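Local coordinates for uncharacterized protein (Bombyx mori, PDB 5AZ0), which probably reduces aldehydes and ketones as a member of the aldo-keto reductase family, using a TIM-barrel scaffold, at residues G82-V85 against Q86-I89. Residues are numbered along the deposited sequence; the frame is centred on the assembly and turned at random.
Sequences GQVV and QEKI
V85 and I89, and with them the pairs Q83–E87 and V84–K88, meet one turn apart within helix 78-90, the alpha element that links strands 68-70 and 100-105 in a beta-alpha-beta unit of the TIM barrel. The contact illustrates i to i+4 pairing in an amphipathic helix. Four backbone bonds set the spacing, from Q86 N to G82 O through I89 N to V85 O; the E87 N to Q83 O bond is 2.9 Å long with an N-H...O angle of 164°. V85 O also receives a weak second bond from K88 N at 3.3 Å.

On the apolar side V85 and I89 project in much the same direction from successive turns, and V85 CG1 touches I89 CD1 at 3.9 Å. With I89 CG1 set anti to its carbonyl carbon (chi1 -72°), that branch folds back over the preceding turn, 3.3 Å from V85 O. V84 rests against L55 and L58 of helix 51-64, V85 on L99 and I89 on V94. K88 lays its CG 3.2 Å from V84 O and 4.2 Å from V84 CG1, while its bent chain carries NZ away to D63, E91 and S59.

The exposed side is polar but looser. E87 reaches back one turn and crosses the aliphatic part of Q83 at a slant, its OE2 3.9 Å from Q83 CG, with carboxylate and amide planes turned 54° apart; Q86 instead sends NE2 forward to N90. The chemistry therefore divides the work: main-chain bonds hold the turn, aliphatic carbons meet neighbouring elements, and K88, a buried residue, brings NZ to two carboxylates and the S59 hydroxyl, which probably favours its charged form.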
ATOM      1  N   GLY A  82      16.794   3.142   1.133  1.00 22.98           N
ATOM      2  CA  GLY A  82      17.745   3.110   0.005  1.00 28.66           C
ATOM      3  C   GLY A  82      19.132   2.578   0.326  1.00 27.52           C
ATOM      4  O   GLY A  82      19.776   1.965  -0.529  1.00 27.95           O
ATOM      5  N   GLN A  83      19.598   2.874   1.538  1.00 31.51           N
ATOM      6  CA  GLN A  83      20.867   2.297   2.072  1.00 35.10           C
ATOM      7  C   GLN A  83      20.756   0.765   2.137  1.00 31.79           C
ATOM      8  O   GLN A  83      21.605   0.054   1.623  1.00 34.02           O
ATOM      9  CB  GLN A  83      21.129   2.883   3.441  1.00 42.46           C
ATOM     10  CG  GLN A  83      22.556   2.887   3.969  1.00 60.15           C
ATOM     11  CD  GLN A  83      22.662   3.937   5.080  1.00 74.38           C
ATOM     12  OE1 GLN A  83      22.538   5.151   4.825  1.00 79.98           O
ATOM     13  NE2 GLN A  83      22.803   3.479   6.327  1.00 76.02           N
ATOM     14  N   VAL A  84      19.647   0.244   2.679  1.00 31.56           N
ATOM     15  CA  VAL A  84      19.460  -1.206   2.763  1.00 30.13           C
ATOM     16  C   VAL A  84      19.471  -1.807   1.384  1.00 32.49           C
ATOM     17  O   VAL A  84      20.162  -2.809   1.169  1.00 29.64           O
ATOM     18  CB  VAL A  84      18.189  -1.625   3.542  1.00 36.24           C
ATOM     19  CG1 VAL A  84      17.940  -3.118   3.495  1.00 34.82           C
ATOM     20  CG2 VAL A  84      18.249  -1.162   5.002  1.00 35.62           C
ATOM     21  N   VAL A  85      18.730  -1.207   0.451  1.00 27.17           N
ATOM     22  CA  VAL A  85      18.710  -1.715  -0.917  1.00 29.38           C
ATOM     23  C   VAL A  85      20.116  -1.768  -1.533  1.00 29.78           C
ATOM     24  O   VAL A  85      20.467  -2.718  -2.244  1.00 30.26           O
ATOM     25  CB  VAL A  85      17.778  -0.875  -1.837  1.00 28.74           C
ATOM     26  CG1 VAL A  85      18.014  -1.164  -3.339  1.00 25.25           C
ATOM     27  CG2 VAL A  85      16.311  -1.096  -1.438  1.00 29.49           C
ATOM     28  N   GLN A  86      20.865  -0.700  -1.347  1.00 31.83           N
ATOM     29  CA  GLN A  86      22.220  -0.627  -1.897  1.00 33.85           C
ATOM     30  C   GLN A  86      23.126  -1.725  -1.253  1.00 33.56           C
ATOM     31  O   GLN A  86      23.913  -2.388  -1.950  1.00 33.45           O
ATOM     32  CB  GLN A  86      22.807   0.762  -1.709  1.00 33.16           C
ATOM     33  CG  GLN A  86      24.153   0.959  -2.423  1.00 34.79           C
ATOM     34  CD  GLN A  86      24.093   0.682  -3.901  1.00 38.03           C
ATOM     35  OE1 GLN A  86      23.335   1.307  -4.611  1.00 36.73           O
ATOM     36  NE2 GLN A  86      24.870  -0.272  -4.368  1.00 39.93           N
ATOM     37  N   GLU A  87      22.962  -1.922   0.042  1.00 34.25           N
ATOM     38  CA  GLU A  87      23.683  -3.004   0.763  1.00 37.77           C
ATOM     39  C   GLU A  87      23.404  -4.358   0.190  1.00 47.01           C
ATOM     40  O   GLU A  87      24.358  -5.117  -0.015  1.00 46.80           O
ATOM     41  CB  GLU A  87      23.366  -3.018   2.226  1.00 37.80           C
ATOM     42  CG  GLU A  87      24.052  -1.861   2.927  1.00 45.00           C
ATOM     43  CD  GLU A  87      23.532  -1.567   4.346  1.00 53.47           C
ATOM     44  OE1 GLU A  87      22.596  -2.245   4.858  1.00 56.39           O
ATOM     45  OE2 GLU A  87      24.075  -0.620   4.953  1.00 49.99           O
ATOM     46  N   LYS A  88      22.128  -4.643  -0.152  1.00 40.11           N
ATOM     47  CA  LYS A  88      21.780  -5.984  -0.587  1.00 37.37           C
ATOM     48  C   LYS A  88      22.279  -6.199  -1.988  1.00 36.07           C
ATOM     49  O   LYS A  88      22.613  -7.340  -2.396  1.00 34.87           O
ATOM     50  CB  LYS A  88      20.275  -6.241  -0.525  1.00 36.05           C
ATOM     51  CG  LYS A  88      19.670  -5.933   0.837  1.00 35.98           C
ATOM     52  CD  LYS A  88      20.291  -6.674   2.004  1.00 40.49           C
ATOM     53  CE  LYS A  88      20.352  -8.179   1.818  1.00 42.02           C
ATOM     54  NZ  LYS A  88      20.590  -8.864   3.155  1.00 42.34           N
ATOM     55  N   ILE A  89      22.273  -5.110  -2.751  1.00 33.10           N
ATOM     56  CA  ILE A  89      22.843  -5.143  -4.083  1.00 37.02           C
ATOM     57  C   ILE A  89      24.380  -5.374  -4.020  1.00 40.03           C
ATOM     58  O   ILE A  89      24.912  -6.128  -4.837  1.00 36.17           O
ATOM     59  CB  ILE A  89      22.543  -3.856  -4.865  1.00 36.33           C
ATOM     60  CG1 ILE A  89      21.042  -3.828  -5.259  1.00 34.78           C
ATOM     61  CG2 ILE A  89      23.451  -3.764  -6.110  1.00 39.15           C
ATOM     62  CD1 ILE A  89      20.535  -2.569  -5.941  1.00 35.61           C
TER